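Local coordinates for acyl-CoA synthetase (AMP-forming)/AMP-acid ligase II-like protein (Dyadobacter fermentans, PDB 4GS5) that probably joins a carboxylic acid, perhaps a medium-chain fatty acid, to coenzyme A through an ATP-dependent, adenylate-forming reaction, at residues N21-Q26 against C84-Y89; D29-W34 against R98-D103; F41-S46 against I55-A60; A63-M68 against G222-G227. All coordinates share one frame; numbering follows the deposited sequence.

Contact 1 of 4, residues N21-Q26 against C84-Y89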
loop_
_atom_site.group_PDB
_atom_site.type_symbol
_atom_site.label_atom_id
_atom_site.label_comp_id
_atom_site.label_asym_id
_atom_site.label_seq_id
_atom_site.Cartn_x
_atom_site.Cartn_y
_atom_site.Cartn_z
ATOM N N ASN A 21 7.067 32.785 -5.044
ATOM C CA ASN A 21 7.007 31.759 -4.009
ATOM C C ASN A 21 7.896 30.591 -4.421
ATOM O O ASN A 21 7.722 30.026 -5.507
ATOM C CB ASN A 21 5.568 31.291 -3.789
ATOM C CG ASN A 21 5.426 30.389 -2.580
ATOM O OD1 ASN A 21 6.217 29.466 -2.377
ATOM N ND2 ASN A 21 4.413 30.654 -1.765
ATOM N N PRO A 22 8.867 30.234 -3.565
ATOM C CA PRO A 22 9.836 29.183 -3.900
ATOM C C PRO A 22 9.162 27.827 -4.085
ATOM O O PRO A 22 9.553 27.050 -4.956
ATOM C CB PRO A 22 10.750 29.146 -2.673
ATOM C CG PRO A 22 9.910 29.704 -1.565
ATOM C CD PRO A 22 9.086 30.774 -2.212
ATOM N N TYR A 23 8.159 27.542 -3.268
ATOM C CA TYR A 23 7.484 26.253 -3.361
ATOM C C TYR A 23 6.895 26.067 -4.768
ATOM O O TYR A 23 7.156 25.063 -5.435
ATOM C CB TYR A 23 6.413 26.118 -2.277
ATOM C CG TYR A 23 5.615 24.836 -2.406
ATOM C CD1 TYR A 23 6.124 23.629 -1.950
ATOM C CD2 TYR A 23 4.359 24.838 -2.997
ATOM C CE1 TYR A 23 5.401 22.466 -2.073
ATOM C CE2 TYR A 23 3.627 23.678 -3.133
ATOM C CZ TYR A 23 4.152 22.494 -2.670
ATOM O OH TYR A 23 3.434 21.338 -2.804
ATOM N N PHE A 24 6.149 27.068 -5.229
ATOM C CA PHE A 24 5.512 27.032 -6.540
ATOM C C PHE A 24 6.511 27.053 -7.694
ATOM O O PHE A 24 6.224 26.559 -8.790
ATOM C CB PHE A 24 4.538 28.197 -6.685
ATOM C CG PHE A 24 3.320 28.072 -5.829
ATOM C CD1 PHE A 24 2.767 26.827 -5.568
ATOM C CD2 PHE A 24 2.719 29.197 -5.289
ATOM C CE1 PHE A 24 1.639 26.706 -4.778
ATOM C CE2 PHE A 24 1.593 29.085 -4.497
ATOM C CZ PHE A 24 1.049 27.835 -4.242
ATOM N N ALA A 25 7.681 27.623 -7.445
ATOM C CA ALA A 25 8.715 27.704 -8.463
ATOM C C ALA A 25 9.313 26.324 -8.730
ATOM O O ALA A 25 9.817 26.062 -9.826
ATOM C CB ALA A 25 9.800 28.703 -8.054
ATOM N N GLN A 26 9.253 25.445 -7.729
ATOM C CA GLN A 26 9.632 24.052 -7.927
ATOM C C GLN A 26 8.774 23.468 -9.043
ATOM O O GLN A 26 9.272 22.790 -9.940
ATOM C CB GLN A 26 9.395 23.230 -6.661
ATOM C CG GLN A 26 10.187 23.645 -5.443
ATOM C CD GLN A 26 9.955 22.687 -4.292
ATOM O OE1 GLN A 26 8.980 22.816 -3.549
ATOM N NE2 GLN A 26 10.833 21.696 -4.160
ATOM N N CYS A 84 -2.446 19.039 -4.238
ATOM C CA CYS A 84 -2.238 19.307 -2.811
ATOM C C CYS A 84 -1.235 18.340 -2.203
ATOM O O CYS A 84 -1.111 18.251 -0.984
ATOM C CB CYS A 84 -3.556 19.217 -2.038
ATOM S SG CYS A 84 -4.435 17.612 -2.239
ATOM N N LEU A 85 -0.534 17.610 -3.063
ATOM C CA LEU A 85 0.582 16.785 -2.646
ATOM C C LEU A 85 1.868 17.570 -2.871
ATOM O O LEU A 85 1.957 18.381 -3.794
ATOM C CB LEU A 85 0.591 15.498 -3.452
ATOM C CG LEU A 85 -0.641 14.641 -3.162
ATOM C CD1 LEU A 85 -0.788 13.545 -4.186
ATOM C CD2 LEU A 85 -0.519 14.092 -1.754
ATOM N N ASN A 86 2.851 17.330 -2.017
ATOM C CA ASN A 86 4.092 18.091 -2.014
ATOM C C ASN A 86 4.811 17.947 -3.350
ATOM O O ASN A 86 5.238 16.848 -3.706
ATOM C CB ASN A 86 4.983 17.617 -0.859
ATOM C CG ASN A 86 6.066 18.615 -0.510
ATOM O OD1 ASN A 86 6.751 19.130 -1.389
ATOM N ND2 ASN A 86 6.218 18.904 0.784
ATOM N N VAL A 87 4.919 19.043 -4.103
ATOM C CA VAL A 87 5.556 18.988 -5.417
ATOM C C VAL A 87 7.072 18.973 -5.280
ATOM O O VAL A 87 7.792 18.908 -6.271
ATOM C CB VAL A 87 5.139 20.161 -6.332
ATOM C CG1 VAL A 87 3.695 20.002 -6.784
ATOM C CG2 VAL A 87 5.377 21.504 -5.634
ATOM N N GLY A 88 7.559 19.053 -4.048
ATOM C CA GLY A 88 8.973 18.840 -3.809
ATOM C C GLY A 88 9.276 17.356 -3.964
ATOM O O GLY A 88 10.440 16.961 -4.028
ATOM N N TYR A 89 8.225 16.536 -4.021
ATOM C CA TYR A 89 8.383 15.078 -4.102
ATOM C C TYR A 89 7.601 14.462 -5.259
ATOM O O TYR A 89 6.726 15.101 -5.841
ATOM C CB TYR A 89 8.015 14.403 -2.768
ATOM C CG TYR A 89 8.952 14.807 -1.652
ATOM C CD1 TYR A 89 9.932 13.936 -1.187
ATOM C CD2 TYR A 89 8.883 16.075 -1.085
ATOM C CE1 TYR A 89 10.806 14.315 -0.177
ATOM C CE2 TYR A 89 9.753 16.463 -0.080
ATOM C CZ TYR A 89 10.710 15.581 0.371
ATOM O OH TYR A 89 11.569 15.968 1.375
HETATM O O HOH W 1 1.116 21.223 -3.966
HETATM O O HOH W 2 8.662 21.305 -0.983
#

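Contact 2 of 4, residues D29-W34 against R98-D103. With EDO (1,2-ethanediol), chain U.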
loop_
_atom_site.group_PDB
_atom_site.type_symbol
_atom_site.label_atom_id
_atom_site.label_comp_id
_atom_site.label_asym_id
_atom_site.label_seq_id
_atom_site.Cartn_x
_atom_site.Cartn_y
_atom_site.Cartn_z
ATOM N N ASP A 29 9.579 25.096 -12.499
ATOM C CA ASP A 29 10.852 24.564 -12.993
ATOM C C ASP A 29 10.729 23.162 -13.579
ATOM O O ASP A 29 11.246 22.870 -14.666
ATOM C CB ASP A 29 11.917 24.576 -11.888
ATOM C CG ASP A 29 12.371 25.982 -11.533
ATOM O OD1 ASP A 29 11.989 26.922 -12.263
ATOM O OD2 ASP A 29 13.112 26.144 -10.535
ATOM N N PHE A 30 10.045 22.285 -12.854
ATOM C CA PHE A 30 9.812 20.961 -13.375
ATOM C C PHE A 30 9.048 21.036 -14.689
ATOM O O PHE A 30 9.433 20.405 -15.674
ATOM C CB PHE A 30 9.036 20.083 -12.386
ATOM C CG PHE A 30 8.644 18.765 -12.964
ATOM C CD1 PHE A 30 9.526 17.701 -12.949
ATOM C CD2 PHE A 30 7.405 18.595 -13.555
ATOM C CE1 PHE A 30 9.170 16.480 -13.495
ATOM C CE2 PHE A 30 7.049 17.395 -14.112
ATOM C CZ PHE A 30 7.929 16.331 -14.079
HETATM N N MSE A 31 7.965 21.807 -14.711
HETATM C CA MSE A 31 7.157 21.904 -15.926
HETATM C C MSE A 31 7.948 22.440 -17.117
HETATM O O MSE A 31 7.869 21.896 -18.228
HETATM C CB MSE A 31 5.911 22.743 -15.676
HETATM C CG MSE A 31 4.961 22.071 -14.714
HETATM SE SE MSE A 31 3.540 23.247 -14.157
HETATM C CE MSE A 31 2.394 23.079 -15.729
ATOM N N GLU A 32 8.714 23.503 -16.881
ATOM C CA GLU A 32 9.550 24.053 -17.933
ATOM C C GLU A 32 10.449 22.947 -18.475
ATOM O O GLU A 32 10.584 22.792 -19.686
ATOM C CB GLU A 32 10.369 25.226 -17.403
ATOM C CG GLU A 32 9.546 26.499 -17.222
ATOM C CD GLU A 32 9.309 27.251 -18.535
ATOM O OE1 GLU A 32 10.234 27.975 -18.981
ATOM O OE2 GLU A 32 8.202 27.121 -19.115
ATOM N N LYS A 33 11.039 22.155 -17.582
ATOM C CA LYS A 33 11.916 21.072 -18.022
ATOM C C LYS A 33 11.156 19.988 -18.802
ATOM O O LYS A 33 11.635 19.505 -19.837
ATOM C CB LYS A 33 12.697 20.458 -16.848
ATOM C CG LYS A 33 13.759 19.466 -17.312
ATOM C CD LYS A 33 14.527 18.806 -16.172
ATOM C CE LYS A 33 15.517 17.786 -16.745
ATOM N NZ LYS A 33 16.219 16.969 -15.714
ATOM N N TRP A 34 9.976 19.610 -18.315
ATOM C CA TRP A 34 9.166 18.628 -19.027
ATOM C C TRP A 34 8.888 19.080 -20.464
ATOM O O TRP A 34 9.159 18.348 -21.423
ATOM C CB TRP A 34 7.845 18.362 -18.302
ATOM C CG TRP A 34 7.005 17.331 -19.000
ATOM C CD1 TRP A 34 6.027 17.555 -19.921
ATOM C CD2 TRP A 34 7.086 15.914 -18.837
ATOM N NE1 TRP A 34 5.492 16.365 -20.343
ATOM C CE2 TRP A 34 6.124 15.342 -19.694
ATOM C CE3 TRP A 34 7.880 15.072 -18.051
ATOM C CZ2 TRP A 34 5.929 13.960 -19.780
ATOM C CZ3 TRP A 34 7.687 13.703 -18.139
ATOM C CH2 TRP A 34 6.715 13.160 -18.992
ATOM N N ARG A 98 0.671 14.425 -15.260
ATOM C CA ARG A 98 -0.687 14.116 -15.725
ATOM C C ARG A 98 -1.326 15.368 -16.313
ATOM O O ARG A 98 -1.879 15.343 -17.411
ATOM C CB ARG A 98 -1.550 13.579 -14.580
ATOM C CG ARG A 98 -1.139 12.199 -14.090
ATOM C CD ARG A 98 -1.707 11.918 -12.697
ATOM N NE ARG A 98 -1.190 10.669 -12.144
ATOM C CZ ARG A 98 -1.118 10.397 -10.846
ATOM N NH1 ARG A 98 -1.532 11.285 -9.952
ATOM N NH2 ARG A 98 -0.634 9.239 -10.439
ATOM N N GLY A 99 -1.233 16.468 -15.578
ATOM C CA GLY A 99 -1.750 17.744 -16.043
ATOM C C GLY A 99 -1.253 18.158 -17.417
ATOM O O GLY A 99 -2.027 18.653 -18.238
HETATM N N MSE A 100 0.039 17.975 -17.677
HETATM C CA MSE A 100 0.596 18.406 -18.954
HETATM C C MSE A 100 0.341 17.394 -20.065
HETATM O O MSE A 100 0.157 17.763 -21.224
HETATM C CB MSE A 100 2.090 18.685 -18.832
HETATM C CG MSE A 100 2.417 19.967 -18.105
HETATM SE SE MSE A 100 4.333 20.140 -18.009
HETATM C CE MSE A 100 4.745 18.607 -16.884
ATOM N N GLU A 101 0.344 16.115 -19.712
ATOM C CA GLU A 101 0.089 15.082 -20.703
ATOM C C GLU A 101 -1.380 15.018 -21.107
ATOM O O GLU A 101 -1.694 14.709 -22.252
ATOM C CB GLU A 101 0.563 13.726 -20.192
ATOM C CG GLU A 101 2.067 13.594 -20.198
ATOM C CD GLU A 101 2.620 13.638 -21.610
ATOM O OE1 GLU A 101 2.549 12.596 -22.300
ATOM O OE2 GLU A 101 3.103 14.714 -22.031
ATOM N N LEU A 102 -2.267 15.342 -20.172
ATOM C CA LEU A 102 -3.705 15.112 -20.344
ATOM C C LEU A 102 -4.479 16.422 -20.522
ATOM O O LEU A 102 -5.700 16.413 -20.644
ATOM C CB LEU A 102 -4.250 14.316 -19.146
ATOM C CG LEU A 102 -3.574 12.951 -18.916
ATOM C CD1 LEU A 102 -4.050 12.240 -17.636
ATOM C CD2 LEU A 102 -3.771 12.039 -20.116
ATOM N N ASP A 103 -3.756 17.542 -20.535
ATOM C CA ASP A 103 -4.353 18.874 -20.711
ATOM C C ASP A 103 -5.333 19.206 -19.584
ATOM O O ASP A 103 -6.507 19.510 -19.828
ATOM C CB ASP A 103 -5.077 18.997 -22.060
ATOM C CG ASP A 103 -4.151 18.842 -23.249
ATOM O OD1 ASP A 103 -2.936 19.110 -23.120
ATOM O OD2 ASP A 103 -4.658 18.464 -24.328
HETATM C C1 EDO U . 14.148 17.200 -12.859
HETATM O O1 EDO U . 15.493 16.695 -12.969
HETATM C C2 EDO U . 14.116 18.336 -11.846
HETATM O O2 EDO U . 13.085 19.261 -12.164
HETATM O O HOH W 3 3.168 17.266 -22.660
#

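Contact 3 of 4, residues F41-S46 against I55-A60. With EDO (1,2-ethanediol), chain U.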
loop_
_atom_site.group_PDB
_atom_site.type_symbol
_atom_site.label_atom_id
_atom_site.label_comp_id
_atom_site.label_asym_id
_atom_site.label_seq_id
_atom_site.Cartn_x
_atom_site.Cartn_y
_atom_site.Cartn_z
ATOM N N PHE A 41 14.690 12.616 -15.568
ATOM C CA PHE A 41 14.428 13.539 -14.476
ATOM C C PHE A 41 14.932 12.967 -13.166
ATOM O O PHE A 41 14.758 11.783 -12.882
ATOM C CB PHE A 41 12.927 13.835 -14.354
ATOM C CG PHE A 41 12.317 14.350 -15.623
ATOM C CD1 PHE A 41 12.155 15.710 -15.829
ATOM C CD2 PHE A 41 11.923 13.473 -16.623
ATOM C CE1 PHE A 41 11.611 16.189 -17.010
ATOM C CE2 PHE A 41 11.383 13.948 -17.808
ATOM C CZ PHE A 41 11.228 15.308 -18.001
ATOM N N VAL A 42 15.560 13.831 -12.381
ATOM C CA VAL A 42 15.952 13.510 -11.019
ATOM C C VAL A 42 14.921 14.113 -10.072
ATOM O O VAL A 42 14.909 15.328 -9.865
ATOM C CB VAL A 42 17.353 14.089 -10.680
ATOM C CG1 VAL A 42 17.734 13.727 -9.261
ATOM C CG2 VAL A 42 18.397 13.568 -11.663
ATOM N N LEU A 43 14.047 13.270 -9.523
ATOM C CA LEU A 43 13.068 13.715 -8.541
ATOM C C LEU A 43 13.462 13.204 -7.137
ATOM O O LEU A 43 14.546 12.645 -6.955
ATOM C CB LEU A 43 11.670 13.242 -8.926
ATOM C CG LEU A 43 11.345 13.356 -10.420
ATOM C CD1 LEU A 43 9.857 13.131 -10.674
ATOM C CD2 LEU A 43 11.798 14.701 -10.990
ATOM N N HIS A 44 12.595 13.403 -6.149
ATOM C CA HIS A 44 12.926 13.043 -4.765
ATOM C C HIS A 44 11.872 12.163 -4.113
ATOM O O HIS A 44 10.687 12.264 -4.418
ATOM C CB HIS A 44 13.098 14.294 -3.899
ATOM C CG HIS A 44 14.327 15.087 -4.209
ATOM N ND1 HIS A 44 14.299 16.227 -4.984
ATOM C CD2 HIS A 44 15.617 14.912 -3.842
ATOM C CE1 HIS A 44 15.520 16.718 -5.082
ATOM N NE2 HIS A 44 16.340 15.938 -4.398
ATOM N N THR A 45 12.311 11.307 -3.196
ATOM C CA THR A 45 11.400 10.491 -2.398
ATOM C C THR A 45 11.994 10.381 -0.984
ATOM O O THR A 45 13.092 10.871 -0.739
ATOM C CB THR A 45 11.172 9.086 -3.036
ATOM O OG1 THR A 45 10.140 8.383 -2.332
ATOM C CG2 THR A 45 12.442 8.259 -3.016
ATOM N N SER A 46 11.270 9.773 -0.051
ATOM C CA SER A 46 11.808 9.559 1.295
ATOM C C SER A 46 12.610 8.255 1.344
ATOM O O SER A 46 12.151 7.241 0.838
ATOM C CB SER A 46 10.674 9.501 2.322
ATOM O OG SER A 46 10.135 10.789 2.572
ATOM N N ILE A 55 15.907 10.128 -7.005
ATOM C CA ILE A 55 15.729 8.968 -7.869
ATOM C C ILE A 55 15.581 9.476 -9.293
ATOM O O ILE A 55 14.966 10.515 -9.531
ATOM C CB ILE A 55 14.494 8.138 -7.496
ATOM C CG1 ILE A 55 13.251 9.016 -7.516
ATOM C CG2 ILE A 55 14.658 7.465 -6.116
ATOM C CD1 ILE A 55 11.975 8.252 -7.232
ATOM N N THR A 56 16.155 8.770 -10.253
ATOM C CA THR A 56 16.005 9.234 -11.620
ATOM C C THR A 56 14.954 8.411 -12.345
ATOM O O THR A 56 14.882 7.186 -12.190
ATOM C CB THR A 56 17.353 9.308 -12.400
ATOM O OG1 THR A 56 17.606 8.074 -13.085
ATOM C CG2 THR A 56 18.500 9.629 -11.456
ATOM N N VAL A 57 14.107 9.098 -13.099
ATOM C CA VAL A 57 13.048 8.425 -13.844
ATOM C C VAL A 57 13.041 8.958 -15.258
ATOM O O VAL A 57 13.352 10.130 -15.483
ATOM C CB VAL A 57 11.678 8.668 -13.214
ATOM C CG1 VAL A 57 11.630 8.045 -11.826
ATOM C CG2 VAL A 57 11.399 10.165 -13.156
ATOM N N THR A 58 12.712 8.101 -16.218
ATOM C CA THR A 58 12.774 8.526 -17.610
ATOM C C THR A 58 11.500 9.273 -17.970
ATOM O O THR A 58 10.477 9.156 -17.274
ATOM C CB THR A 58 12.977 7.341 -18.581
ATOM O OG1 THR A 58 11.785 6.546 -18.651
ATOM C CG2 THR A 58 14.140 6.471 -18.132
ATOM N N ARG A 59 11.570 10.047 -19.044
ATOM C CA ARG A 59 10.387 10.703 -19.590
ATOM C C ARG A 59 9.325 9.664 -19.968
ATOM O O ARG A 59 8.130 9.826 -19.677
ATOM C CB ARG A 59 10.760 11.534 -20.823
ATOM C CG ARG A 59 9.609 12.354 -21.335
ATOM C CD ARG A 59 9.863 12.954 -22.710
ATOM N NE ARG A 59 8.840 13.958 -22.990
ATOM C CZ ARG A 59 8.897 15.215 -22.558
ATOM N NH1 ARG A 59 9.949 15.637 -21.860
ATOM N NH2 ARG A 59 7.911 16.056 -22.839
ATOM N N ALA A 60 9.771 8.586 -20.603
ATOM C CA ALA A 60 8.867 7.545 -21.071
ATOM C C ALA A 60 8.060 6.935 -19.921
ATOM O O ALA A 60 6.855 6.636 -20.068
ATOM C CB ALA A 60 9.650 6.465 -21.828
HETATM C C1 EDO U . 14.148 17.200 -12.859
HETATM O O1 EDO U . 15.493 16.695 -12.969
HETATM C C2 EDO U . 14.116 18.336 -11.846
HETATM O O2 EDO U . 13.085 19.261 -12.164
#

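Contact 4 of 4, residues A63-M68 against G222-G227. With EDO (1,2-ethanediol), chain X.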
loop_
_atom_site.group_PDB
_atom_site.type_symbol
_atom_site.label_atom_id
_atom_site.label_comp_id
_atom_site.label_asym_id
_atom_site.label_seq_id
_atom_site.Cartn_x
_atom_site.Cartn_y
_atom_site.Cartn_z
ATOM N N ALA A 63 5.414 9.490 -18.702
ATOM C CA ALA A 63 4.359 9.615 -19.700
ATOM C C ALA A 63 3.425 8.396 -19.688
ATOM O O ALA A 63 2.214 8.530 -19.837
ATOM C CB ALA A 63 4.956 9.828 -21.103
ATOM N N ALA A 64 4.004 7.212 -19.535
ATOM C CA ALA A 64 3.233 5.980 -19.496
ATOM C C ALA A 64 2.321 5.980 -18.279
ATOM O O ALA A 64 1.150 5.630 -18.371
ATOM C CB ALA A 64 4.156 4.776 -19.462
ATOM N N SER A 65 2.864 6.411 -17.146
ATOM C CA SER A 65 2.133 6.449 -15.885
ATOM C C SER A 65 0.937 7.407 -15.940
ATOM O O SER A 65 -0.182 7.045 -15.569
ATOM C CB SER A 65 3.094 6.823 -14.755
ATOM O OG SER A 65 2.442 6.856 -13.516
ATOM N N ALA A 66 1.189 8.630 -16.396
ATOM C CA ALA A 66 0.138 9.610 -16.654
ATOM C C ALA A 66 -0.946 9.075 -17.579
ATOM O O ALA A 66 -2.128 9.228 -17.288
ATOM C CB ALA A 66 0.739 10.889 -17.264
ATOM N N ALA A 67 -0.557 8.498 -18.716
ATOM C CA ALA A 67 -1.550 7.925 -19.631
ATOM C C ALA A 67 -2.479 6.877 -18.985
ATOM O O ALA A 67 -3.671 6.835 -19.296
ATOM C CB ALA A 67 -0.890 7.362 -20.903
HETATM N N MSE A 68 -1.944 6.053 -18.084
HETATM C CA MSE A 68 -2.740 5.011 -17.428
HETATM C C MSE A 68 -3.813 5.627 -16.563
HETATM O O MSE A 68 -4.962 5.185 -16.552
HETATM C CB MSE A 68 -1.867 4.143 -16.527
HETATM C CG MSE A 68 -0.890 3.253 -17.259
HETATM SE SE MSE A 68 -0.069 2.050 -15.978
HETATM C CE MSE A 68 0.443 3.343 -14.623
ATOM N N GLY A 222 5.932 -3.186 -17.096
ATOM C CA GLY A 222 5.254 -2.329 -18.057
ATOM C C GLY A 222 6.168 -1.201 -18.524
ATOM O O GLY A 222 7.323 -1.126 -18.107
ATOM N N ALA A 223 5.662 -0.328 -19.390
ATOM C CA ALA A 223 6.410 0.864 -19.746
ATOM C C ALA A 223 6.794 1.633 -18.479
ATOM O O ALA A 223 7.875 2.216 -18.423
ATOM C CB ALA A 223 5.628 1.745 -20.705
ATOM N N VAL A 224 5.946 1.617 -17.450
ATOM C CA VAL A 224 6.307 2.350 -16.227
ATOM C C VAL A 224 7.537 1.789 -15.513
ATOM O O VAL A 224 8.157 2.486 -14.712
ATOM C CB VAL A 224 5.141 2.514 -15.214
ATOM C CG1 VAL A 224 4.067 3.441 -15.771
ATOM C CG2 VAL A 224 4.571 1.163 -14.780
ATOM N N THR A 225 7.894 0.543 -15.805
ATOM C CA THR A 225 9.114 -0.051 -15.249
ATOM C C THR A 225 10.257 -0.205 -16.256
ATOM O O THR A 225 11.226 -0.926 -15.997
ATOM C CB THR A 225 8.841 -1.433 -14.608
ATOM O OG1 THR A 225 8.432 -2.373 -15.617
ATOM C CG2 THR A 225 7.769 -1.330 -13.528
ATOM N N ASN A 226 10.154 0.470 -17.397
ATOM C CA ASN A 226 11.129 0.303 -18.469
ATOM C C ASN A 226 11.191 -1.155 -18.921
ATOM O O ASN A 226 12.246 -1.662 -19.313
ATOM C CB ASN A 226 12.508 0.811 -18.027
ATOM C CG ASN A 226 12.426 2.150 -17.303
ATOM O OD1 ASN A 226 11.828 3.103 -17.807
ATOM N ND2 ASN A 226 13.004 2.216 -16.105
ATOM N N GLY A 227 10.040 -1.818 -18.848
ATOM C CA GLY A 227 9.891 -3.185 -19.314
ATOM C C GLY A 227 10.554 -4.231 -18.436
ATOM O O GLY A 227 10.516 -5.418 -18.748
HETATM C C1 EDO X . -3.208 3.181 -21.509
HETATM O O1 EDO X . -3.797 4.481 -21.568
HETATM C C2 EDO X . -2.034 3.234 -20.543
HETATM O O2 EDO X . -1.395 1.952 -20.456
#

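Contact 1 of 4, residues N21-Q26 against C84-Y89
Tyr-23 and Gln-26, about one turn apart on helix 22-36, reach over to the loop 84-89 and touch it mainly at Asn-86, Val-87 and Gly-88. Just before the helix, Asn-21 is the N-cap. Its OD1 accepts from Tyr-23 N, while its ND2 is held by Glu-110. The cap starts the turn that carries the tyrosine.

Tyr-23 makes most of the contact. CG stands anti to the backbone N (chi1 176°), and this brings the ring over to the loop. Val-87 CG2 sits over one ring face, 3.8 Å from the centroid, a CH-pi contact. Asn-86 OD1 lies at the ring edge, 3.7 Å from Tyr-23 CE1. Val-87 N donates to Tyr-23 OH, 3.0 Å away, in a fairly straight bond (163° at the hydrogen). A water 2.6 Å from Tyr-23 OH also bonds to Leu-85 O. A phenylalanine here would probably leave Val-87 N without this acceptor and the water without one of its anchors.

Next comes Gln-26, whose NE2 lies 3.4 Å from Gly-88 CA. Its OE1 shares a second water with Asn-86 OD1. That same OD1 accepts from Gly-88 N at 2.8 Å. This is an Asx turn, set within a type I turn from Asn-86 to Tyr-89 that leads from strand 80-83 into helix 90-102.

Contact 2 of 4, residues D29-W34 against R98-D103
Met-100, a selenomethionine, points from helix 90-102 in between Phe-30, Met-31 and Trp-34 of helix 22-36. Its chain is extended through chi2 and then bends at chi3. The bend turns the methyl back against the indole. Met-100 CE lies 3.3 Å from Trp-34 CG, a close approach. The selenium meets the indole obliquely, with Met-100 SE 4.4 Å from the centroid of the Trp-34 five-membered ring.

Trp-34 has CG anti to its own nitrogen (chi1 -179°), which carries the indole toward helix 90-102. Phe-30 starts out in the same way, and its CE2 touches Met-100 CE at 3.8 Å. Met-31, also a selenomethionine, packs its CB against Met-100 SE at 3.8 Å. Its own methyl bends round to meet Met-100 CG.

Glu-101 folds at chi2 and brings its carboxylate to the indole edge, with the two planes 68° apart. The bond from Trp-34 NE1 to Glu-101 OE2 is weak at 3.4 Å. A water lies 2.6 Å from Glu-101 OE2 and also contacts Trp-34 NE1 weakly. A leucine in place of Trp-34 would probably open a gap beside the Met-100 methyl and cost Glu-101 OE2 its weak N-H partner.

Beyond the indole stand Phe-41 and Arg-59, the latter in a cation-pi contact. The two helix segments cross at -36°, and the arrangement is a Met-aromatic contact in a buried helix-helix interface.

Contact 3 of 4, residues F41-S46 against I55-A60
Phe-41 and Leu-43 pair with Val-57 and Ile-55 in a two-stranded antiparallel beta hairpin. The turn between strands 40-46 and 52-58 is rich in glycine, serine and threonine. It is consistent with the P-loop of the AMP-forming ligase family, which in relatives holds the phosphates of ATP.

Backbone bonds form the ladder. Phe-41 and Val-57 are one hydrogen-bonded pair, with Phe-41 N to Val-57 O and Val-57 N to Phe-41 O both 2.8 Å. Leu-43 and Ile-55 make the second such pair, Leu-43 N to Ile-55 O and Ile-55 N to Leu-43 O, both 2.9 Å. Val-42 and Thr-56 between them are the non-hydrogen-bonded pair. Thr-56 CA adds a CA-H...O contact to Phe-41 O at 3.1 Å.

Apolar contacts divide by face. On the face of Phe-41, Leu-43, Ile-55 and Val-57, Val-57 CG2 meets Phe-41 CB and Leu-43 CD1, and Leu-62 of helix 59-72 covers Val-57. On that of Val-42 and Thr-56, the two CG2 methyls meet. Further along, Thr-45 CG2 touches Ile-55 CG2 at 3.9 Å.

A bound ethanediol, probably from the crystallisation liquor, accepts from Val-42 N at its O1.

Aromatic and charged groups meet where the strand passes into helix 59-72. Phe-41 turns a ring edge to Arg-59 CA. Arg-59 has CG anti to the backbone N (chi1 -174°) and runs extended to NE, which brings NH1 to Trp-34 O and Ala-38 O. The same Arg-59 NH1 lies 4.1 Å from Phe-41 CZ, guanidinium and ring planes 39° apart.

Contact 4 of 4, residues A63-M68 against G222-G227
Val-224 presses one methyl against helix 59-72 and meets three of its residues. Val-224 CG1 is 3.5 Å from Ser-65 N and 3.7 Å from Ser-65 CB. It also lies 3.9 Å from Ala-64 CB. The tip of Met-68, a selenomethionine, closes in beside it, with its CE 3.8 Å from Val-224 CG1. Next to this, the methyls of Ala-64 and Ala-223 meet tip to tip at 3.6 Å between CB atoms. The touching side-chain atoms are all carbons. The small side chain of Ala-64 lets the loop come close, and Ala-64 CA and Val-224 CA are 5.8 Å apart.

The valine has CG1 anti to its carbonyl carbon (chi1 -68°), and this puts that branch on the helix. Met-68 reaches it because its chain bends at chi3, which swings the methyl against the valine.

The loop between strands 217-221 and 230-238 holds a short 3-10 segment, 223-224. It brings this later beta region against a helix that follows the hairpin that probably carries the P-loop.

The turn is held by its own backbone. Gly-222 O accepts from Thr-225 N and Gly-227 N, which arrive from opposite faces of its plane. Asn-226 N bonds to Ala-223 O at 3.0 Å.

Farther out, Gln-61 of the same helix donates from NE2 to Val-224 O and so ties the loop down from a second point. Ile-208 packs on both Val-224 and Met-68.

All four contacts lie in the larger N-terminal part of the chain. Contacts 1 and 2 both use helix 22-36, with centres about 14 Å apart. Contact 1 meets the loop before helix 90-102, contact 2 that helix itself. Their segments alternate along the chain, and contact 3, the hairpin, falls between them. Contacts 2 and 3 have centres about 14 Å apart and touch, Trp-34 of helix 22-36 packing on Phe-41. Contact 3 closes before contact 4 opens. Helix 59-72 continues from the hairpin into contact 4, about 13 Å between centres. Contact 4 spans the longest stretch of sequence, 154 residues. Contacts 1 and 4 are the farthest apart, about 23 Å between centres.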